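Local coordinates for metallo-beta-lactamase superfamily protein (Thermus thermophilus, PDB 2ZWR) that binds zinc at a two-metal site of the metallo-beta-lactamase fold and is probably a hydrolase, at residues F165-T178 / T188-L200. Numbering follows the deposited sequence.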
ATOM      1  N   PHE A 165       9.292  14.699   1.750  1.00 19.17           N
ATOM      2  CA  PHE A 165       9.328  15.648   0.639  1.00 19.69           C
ATOM      3  C   PHE A 165      10.354  15.289  -0.430  1.00 18.83           C
ATOM      4  O   PHE A 165      10.118  15.506  -1.617  1.00 19.30           O
ATOM      5  CB  PHE A 165       9.399  17.100   1.138  1.00 20.85           C
ATOM      6  CG  PHE A 165       8.081  17.588   1.699  1.00 23.02           C
ATOM      7  CD1 PHE A 165       7.055  18.010   0.843  1.00 24.46           C
ATOM      8  CD2 PHE A 165       7.844  17.583   3.076  1.00 24.82           C
ATOM      9  CE1 PHE A 165       5.821  18.433   1.353  1.00 24.64           C
ATOM     10  CE2 PHE A 165       6.616  18.008   3.596  1.00 24.54           C
ATOM     11  CZ  PHE A 165       5.607  18.435   2.731  1.00 24.40           C
ATOM     12  N   ALA A 166      11.455  14.672  -0.018  1.00 18.20           N
ATOM     13  CA  ALA A 166      12.391  14.076  -0.964  1.00 17.26           C
ATOM     14  C   ALA A 166      11.735  12.925  -1.748  1.00 16.69           C
ATOM     15  O   ALA A 166      11.909  12.806  -2.968  1.00 15.50           O
ATOM     16  CB  ALA A 166      13.648  13.601  -0.244  1.00 17.87           C
ATOM     17  N   SER A 167      10.971  12.083  -1.047  1.00 16.17           N
ATOM     18  CA  SER A 167      10.248  10.993  -1.711  1.00 15.62           C
ATOM     19  C   SER A 167       9.226  11.511  -2.722  1.00 16.16           C
ATOM     20  O   SER A 167       9.072  10.938  -3.810  1.00 16.15           O
ATOM     21  CB  SER A 167       9.579  10.077  -0.696  1.00 15.18           C
ATOM     22  OG  SER A 167      10.543   9.255  -0.066  1.00 12.52           O
ATOM     23  N   LEU A 168       8.547  12.600  -2.373  1.00 16.63           N
ATOM     24  CA  LEU A 168       7.527  13.175  -3.248  1.00 17.69           C
ATOM     25  C   LEU A 168       8.157  13.765  -4.506  1.00 18.16           C
ATOM     26  O   LEU A 168       7.595  13.646  -5.595  1.00 18.39           O
ATOM     27  CB  LEU A 168       6.693  14.222  -2.507  1.00 17.74           C
ATOM     28  CG  LEU A 168       5.717  13.737  -1.425  1.00 18.72           C
ATOM     29  CD1 LEU A 168       5.282  14.906  -0.546  1.00 19.64           C
ATOM     30  CD2 LEU A 168       4.503  13.023  -2.016  1.00 18.04           C
ATOM     31  N   LYS A 169       9.327  14.389  -4.344  1.00 18.68           N
ATOM     32  CA  LYS A 169      10.113  14.896  -5.466  1.00 19.41           C
ATOM     33  C   LYS A 169      10.465  13.769  -6.433  1.00 19.16           C
ATOM     34  O   LYS A 169      10.333  13.922  -7.643  1.00 18.91           O
ATOM     35  CB  LYS A 169      11.382  15.594  -4.957  1.00 19.75           C
ATOM     36  CG  LYS A 169      12.031  16.523  -5.977  1.00 22.12           C
ATOM     37  N   ARG A 170      10.899  12.633  -5.886  1.00 19.55           N
ATOM     38  CA  ARG A 170      11.160  11.424  -6.672  1.00 19.82           C
ATOM     39  C   ARG A 170       9.917  10.930  -7.419  1.00 19.52           C
ATOM     40  O   ARG A 170       9.985  10.616  -8.610  1.00 19.20           O
ATOM     41  CB  ARG A 170      11.677  10.317  -5.758  1.00 20.30           C
ATOM     42  CG  ARG A 170      13.178  10.159  -5.743  1.00 22.00           C
ATOM     43  CD  ARG A 170      13.560   8.828  -6.381  1.00 25.09           C
ATOM     44  NE  ARG A 170      13.582   7.765  -5.379  1.00 24.71           N
ATOM     45  CZ  ARG A 170      13.564   6.461  -5.646  1.00 25.33           C
ATOM     46  NH1 ARG A 170      13.519   6.013  -6.899  1.00 24.48           N
ATOM     47  NH2 ARG A 170      13.592   5.597  -4.642  1.00 24.32           N
ATOM     48  N   LEU A 171       8.792  10.861  -6.706  1.00 19.13           N
ATOM     49  CA  LEU A 171       7.530  10.395  -7.276  1.00 18.97           C
ATOM     50  C   LEU A 171       7.059  11.300  -8.417  1.00 18.96           C
ATOM     51  O   LEU A 171       6.680  10.822  -9.478  1.00 18.84           O
ATOM     52  CB  LEU A 171       6.447  10.271  -6.197  1.00 18.46           C
ATOM     53  CG  LEU A 171       5.108   9.623  -6.600  1.00 19.18           C
ATOM     54  CD1 LEU A 171       5.304   8.197  -7.100  1.00 18.10           C
ATOM     55  CD2 LEU A 171       4.087   9.667  -5.434  1.00 18.22           C
ATOM     56  N   LEU A 172       7.114  12.605  -8.196  1.00 19.72           N
ATOM     57  CA  LEU A 172       6.647  13.584  -9.179  1.00 20.52           C
ATOM     58  C   LEU A 172       7.556  13.744 -10.403  1.00 20.71           C
ATOM     59  O   LEU A 172       7.253  14.536 -11.294  1.00 21.12           O
ATOM     60  CB  LEU A 172       6.397  14.942  -8.505  1.00 20.98           C
ATOM     61  CG  LEU A 172       5.001  15.218  -7.920  1.00 21.30           C
ATOM     62  CD1 LEU A 172       3.918  15.221  -9.011  1.00 20.75           C
ATOM     63  CD2 LEU A 172       4.643  14.244  -6.805  1.00 21.27           C
ATOM     64  N   SER A 173       8.651  12.987 -10.449  1.00 20.90           N
ATOM     65  CA  SER A 173       9.528  12.957 -11.618  1.00 21.14           C
ATOM     66  C   SER A 173       9.141  11.839 -12.607  1.00 21.00           C
ATOM     67  O   SER A 173       9.657  11.782 -13.732  1.00 21.36           O
ATOM     68  CB  SER A 173      10.996  12.843 -11.189  1.00 21.45           C
ATOM     69  OG  SER A 173      11.374  11.490 -10.976  1.00 23.10           O
ATOM     70  N   LEU A 174       8.242  10.948 -12.183  1.00 20.04           N
ATOM     71  CA  LEU A 174       7.642   9.966 -13.085  1.00 19.24           C
ATOM     72  C   LEU A 174       6.674  10.666 -14.058  1.00 18.93           C
ATOM     73  O   LEU A 174       6.222  11.788 -13.785  1.00 18.75           O
ATOM     74  CB  LEU A 174       6.915   8.863 -12.290  1.00 18.74           C
ATOM     75  CG  LEU A 174       7.710   8.070 -11.246  1.00 18.73           C
ATOM     76  CD1 LEU A 174       6.802   7.099 -10.499  1.00 18.56           C
ATOM     77  CD2 LEU A 174       8.894   7.340 -11.873  1.00 18.12           C
ATOM     78  N   PRO A 175       6.348  10.010 -15.190  1.00 18.45           N
ATOM     79  CA  PRO A 175       5.475  10.628 -16.191  1.00 18.54           C
ATOM     80  C   PRO A 175       4.200  11.247 -15.600  1.00 18.40           C
ATOM     81  O   PRO A 175       3.579  10.642 -14.731  1.00 18.83           O
ATOM     82  CB  PRO A 175       5.140   9.459 -17.121  1.00 18.25           C
ATOM     83  CG  PRO A 175       6.347   8.621 -17.069  1.00 18.74           C
ATOM     84  CD  PRO A 175       6.782   8.666 -15.618  1.00 18.21           C
ATOM     85  N   PRO A 176       3.829  12.463 -16.046  1.00 18.43           N
ATOM     86  CA  PRO A 176       2.629  13.149 -15.530  1.00 17.95           C
ATOM     87  C   PRO A 176       1.320  12.377 -15.735  1.00 17.57           C
ATOM     88  O   PRO A 176       0.397  12.530 -14.934  1.00 17.67           O
ATOM     89  CB  PRO A 176       2.609  14.466 -16.317  1.00 17.96           C
ATOM     90  CG  PRO A 176       3.415  14.179 -17.556  1.00 18.47           C
ATOM     91  CD  PRO A 176       4.528  13.293 -17.044  1.00 18.52           C
ATOM     92  N   GLU A 177       1.251  11.553 -16.780  1.00 17.06           N
ATOM     93  CA  GLU A 177       0.059  10.729 -17.058  1.00 16.66           C
ATOM     94  C   GLU A 177      -0.114   9.551 -16.103  1.00 15.44           C
ATOM     95  O   GLU A 177      -1.152   8.898 -16.119  1.00 15.28           O
ATOM     96  CB  GLU A 177       0.060  10.202 -18.505  1.00 16.99           C
ATOM     97  CG  GLU A 177       1.184   9.227 -18.838  1.00 19.27           C
ATOM     98  CD  GLU A 177       2.424   9.915 -19.397  1.00 22.85           C
ATOM     99  OE1 GLU A 177       2.666  11.094 -19.071  1.00 25.49           O
ATOM    100  OE2 GLU A 177       3.177   9.276 -20.162  1.00 25.15           O
ATOM    101  N   THR A 178       0.907   9.275 -15.296  1.00 14.60           N
ATOM    102  CA  THR A 178       0.870   8.174 -14.330  1.00 13.92           C
ATOM    103  C   THR A 178      -0.344   8.276 -13.407  1.00 14.00           C
ATOM    104  O   THR A 178      -0.522   9.278 -12.712  1.00 13.74           O
ATOM    105  CB  THR A 178       2.174   8.124 -13.503  1.00 13.54           C
ATOM    106  OG1 THR A 178       3.293   8.022 -14.393  1.00 12.99           O
ATOM    107  CG2 THR A 178       2.185   6.950 -12.530  1.00 13.23           C
ATOM    108  N   THR A 188      -6.071   9.611  -8.554  1.00 13.89           N
ATOM    109  CA  THR A 188      -5.636  10.868  -9.156  1.00 13.31           C
ATOM    110  C   THR A 188      -4.570  10.538 -10.214  1.00 13.14           C
ATOM    111  O   THR A 188      -4.391   9.358 -10.573  1.00 13.50           O
ATOM    112  CB  THR A 188      -5.134  11.878  -8.059  1.00 13.37           C
ATOM    113  OG1 THR A 188      -4.860  13.155  -8.646  1.00 14.07           O
ATOM    114  CG2 THR A 188      -3.912  11.379  -7.332  1.00 11.62           C
ATOM    115  N   THR A 189      -3.897  11.560 -10.737  1.00 12.26           N
ATOM    116  CA  THR A 189      -2.751  11.358 -11.622  1.00 11.71           C
ATOM    117  C   THR A 189      -1.619  12.223 -11.107  1.00 11.45           C
ATOM    118  O   THR A 189      -1.845  13.151 -10.327  1.00 11.34           O
ATOM    119  CB  THR A 189      -3.045  11.737 -13.103  1.00 11.64           C
ATOM    120  OG1 THR A 189      -3.251  13.154 -13.205  1.00  9.98           O
ATOM    121  CG2 THR A 189      -4.258  10.976 -13.664  1.00 10.70           C
ATOM    122  N   LEU A 190      -0.398  11.933 -11.532  1.00 11.66           N
ATOM    123  CA  LEU A 190       0.721  12.763 -11.124  1.00 12.37           C
ATOM    124  C   LEU A 190       0.591  14.177 -11.696  1.00 12.66           C
ATOM    125  O   LEU A 190       0.930  15.146 -11.027  1.00 12.85           O
ATOM    126  CB  LEU A 190       2.056  12.122 -11.493  1.00 12.14           C
ATOM    127  CG  LEU A 190       2.476  10.891 -10.683  1.00 12.28           C
ATOM    128  CD1 LEU A 190       3.833  10.389 -11.170  1.00 13.27           C
ATOM    129  CD2 LEU A 190       2.535  11.179  -9.176  1.00 11.01           C
ATOM    130  N   GLY A 191       0.068  14.284 -12.918  1.00 13.07           N
ATOM    131  CA  GLY A 191      -0.138  15.579 -13.580  1.00 13.31           C
ATOM    132  C   GLY A 191      -1.186  16.455 -12.895  1.00 13.30           C
ATOM    133  O   GLY A 191      -0.992  17.653 -12.741  1.00 12.81           O
ATOM    134  N   LEU A 192      -2.300  15.858 -12.481  1.00 13.59           N
ATOM    135  CA  LEU A 192      -3.319  16.598 -11.746  1.00 14.14           C
ATOM    136  C   LEU A 192      -2.764  17.162 -10.434  1.00 14.60           C
ATOM    137  O   LEU A 192      -2.996  18.324 -10.106  1.00 15.10           O
ATOM    138  CB  LEU A 192      -4.565  15.739 -11.482  1.00 13.89           C
ATOM    139  CG  LEU A 192      -5.637  16.300 -10.514  1.00 13.99           C
ATOM    140  CD1 LEU A 192      -6.215  17.658 -10.972  1.00 12.71           C
ATOM    141  CD2 LEU A 192      -6.768  15.299 -10.312  1.00 13.66           C
ATOM    142  N   GLU A 193      -2.041  16.342  -9.685  1.00 15.11           N
ATOM    143  CA  GLU A 193      -1.452  16.804  -8.426  1.00 15.81           C
ATOM    144  C   GLU A 193      -0.369  17.862  -8.650  1.00 16.49           C
ATOM    145  O   GLU A 193      -0.248  18.801  -7.858  1.00 16.55           O
ATOM    146  CB  GLU A 193      -0.932  15.630  -7.577  1.00 15.52           C
ATOM    147  CG  GLU A 193      -2.026  14.655  -7.120  1.00 14.79           C
ATOM    148  CD  GLU A 193      -3.228  15.354  -6.488  1.00 14.96           C
ATOM    149  OE1 GLU A 193      -4.363  15.128  -6.963  1.00 14.20           O
ATOM    150  OE2 GLU A 193      -3.040  16.146  -5.527  1.00 16.06           O
ATOM    151  N   ALA A 194       0.400  17.730  -9.727  1.00 17.25           N
ATOM    152  CA  ALA A 194       1.362  18.778 -10.102  1.00 18.61           C
ATOM    153  C   ALA A 194       0.684  20.149 -10.257  1.00 19.35           C
ATOM    154  O   ALA A 194       1.276  21.179  -9.945  1.00 19.82           O
ATOM    155  CB  ALA A 194       2.119  18.400 -11.387  1.00 18.32           C
ATOM    156  N   ARG A 195      -0.567  20.142 -10.716  1.00 20.28           N
ATOM    157  CA  ARG A 195      -1.332  21.364 -10.936  1.00 20.99           C
ATOM    158  C   ARG A 195      -2.117  21.868  -9.721  1.00 21.09           C
ATOM    159  O   ARG A 195      -2.370  23.067  -9.612  1.00 21.65           O
ATOM    160  CB  ARG A 195      -2.281  21.191 -12.133  1.00 21.15           C
ATOM    161  CG  ARG A 195      -1.602  21.262 -13.526  1.00 23.43           C
ATOM    162  CD  ARG A 195      -1.107  22.676 -13.894  1.00 26.10           C
ATOM    163  NE  ARG A 195      -0.946  22.855 -15.344  1.00 28.95           N
ATOM    164  CZ  ARG A 195       0.203  23.095 -15.978  1.00 29.12           C
ATOM    165  NH1 ARG A 195       1.339  23.195 -15.304  1.00 29.55           N
ATOM    166  NH2 ARG A 195       0.210  23.240 -17.300  1.00 29.23           N
ATOM    167  N   THR A 196      -2.504  20.973  -8.811  1.00 21.17           N
ATOM    168  CA  THR A 196      -3.479  21.320  -7.771  1.00 21.00           C
ATOM    169  C   THR A 196      -3.074  21.078  -6.319  1.00 21.21           C
ATOM    170  O   THR A 196      -3.679  21.662  -5.413  1.00 21.50           O
ATOM    171  CB  THR A 196      -4.788  20.546  -7.951  1.00 21.12           C
ATOM    172  OG1 THR A 196      -4.504  19.140  -7.920  1.00 21.06           O
ATOM    173  CG2 THR A 196      -5.476  20.920  -9.251  1.00 21.30           C
ATOM    174  N   ASN A 197      -2.109  20.196  -6.081  1.00 20.84           N
ATOM    175  CA  ASN A 197      -1.751  19.835  -4.707  1.00 20.35           C
ATOM    176  C   ASN A 197      -1.054  20.975  -3.943  1.00 20.68           C
ATOM    177  O   ASN A 197       0.024  21.431  -4.353  1.00 20.19           O
ATOM    178  CB  ASN A 197      -0.895  18.569  -4.685  1.00 20.12           C
ATOM    179  CG  ASN A 197      -0.921  17.860  -3.336  1.00 19.04           C
ATOM    180  OD1 ASN A 197      -0.567  18.431  -2.308  1.00 17.78           O
ATOM    181  ND2 ASN A 197      -1.329  16.603  -3.345  1.00 18.35           N
ATOM    182  N   PRO A 198      -1.653  21.415  -2.815  1.00 20.92           N
ATOM    183  CA  PRO A 198      -1.093  22.509  -2.020  1.00 21.80           C
ATOM    184  C   PRO A 198       0.268  22.203  -1.378  1.00 22.89           C
ATOM    185  O   PRO A 198       0.975  23.133  -0.977  1.00 22.98           O
ATOM    186  CB  PRO A 198      -2.157  22.737  -0.944  1.00 21.70           C
ATOM    187  CG  PRO A 198      -2.874  21.448  -0.841  1.00 21.36           C
ATOM    188  CD  PRO A 198      -2.896  20.893  -2.221  1.00 20.98           C
ATOM    189  N   PHE A 199       0.628  20.917  -1.288  1.00 23.81           N
ATOM    190  CA  PHE A 199       1.923  20.502  -0.729  1.00 24.66           C
ATOM    191  C   PHE A 199       3.003  20.388  -1.818  1.00 25.57           C
ATOM    192  O   PHE A 199       4.159  20.068  -1.527  1.00 25.89           O
ATOM    193  CB  PHE A 199       1.804  19.155  -0.003  1.00 24.38           C
ATOM    194  CG  PHE A 199       0.937  19.181   1.230  1.00 24.14           C
ATOM    195  CD1 PHE A 199       1.504  19.372   2.493  1.00 24.16           C
ATOM    196  CD2 PHE A 199      -0.437  18.974   1.135  1.00 22.32           C
ATOM    197  CE1 PHE A 199       0.707  19.371   3.644  1.00 24.21           C
ATOM    198  CE2 PHE A 199      -1.243  18.978   2.272  1.00 23.20           C
ATOM    199  CZ  PHE A 199      -0.671  19.171   3.532  1.00 23.91           C
ATOM    200  N   LEU A 200       2.619  20.630  -3.067  1.00 26.35           N
ATOM    201  CA  LEU A 200       3.535  20.502  -4.195  1.00 27.29           C
ATOM    202  C   LEU A 200       3.784  21.847  -4.891  1.00 27.91           C
ATOM    203  O   LEU A 200       3.026  22.810  -4.706  1.00 28.69           O
ATOM    204  CB  LEU A 200       2.990  19.481  -5.195  1.00 27.06           C
ATOM    205  CG  LEU A 200       3.386  18.001  -5.141  1.00 27.26           C
ATOM    206  CD1 LEU A 200       3.538  17.422  -3.726  1.00 26.36           C
ATOM    207  CD2 LEU A 200       2.372  17.185  -5.945  1.00 26.36           C
TER
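Two backbone hydrogen bonds join the type I turn Pro175-Thr178, which follows helix 161-171, to the start of helix 190-196: Leu190 N donates to Thr178 O (2.9 Å) and Gly191 N to Pro176 O (2.7 Å), the latter bond bent at 136°. The pair of helices belongs to the alpha-beta/beta-alpha sandwich of the metallo-beta-lactamase superfamily; strand 188-189, outermost on its side of the sheet, runs straight into helix 190-196, while Leu174, Pro175 and Thr178 touch Tyr133 of strand 130-134. The N-cap of helix 190-196, Thr189, takes Leu192 N on its own OG1, and Thr189 CA also makes a CA-H...O contact with Thr178 O.

Leu190 is the main apolar plug. Its CG, lying anti to the carbonyl carbon (chi1 -72°), sends the branch into the bend of 165-178, where CD1 packs 3.3 Å from Leu171 O, with Pro175 O, Leu174 CB and Thr178 CB also close by, while CD2 meets Leu171 CG with the two side chains crossing at about a right angle. Leu146 of strand 146-147 touches both leucines. Thr178 runs alongside Leu190, and its OG1 is turned back to Pro175 O, which also accepts from Thr178 N on the same face.

Farther along, Leu172 and Leu200 meet tip to tip, CD2 to CD2 at 3.8 Å, and Leu172 CD1 packs 3.6 Å from Leu190 O, a van der Waals contact. At the far end Phe165 CZ and Phe199 CD1 make apolar contact, and Phe199 O lies at the edge of the Phe165 ring, near its plane, 3.7 Å from Phe165 CE1.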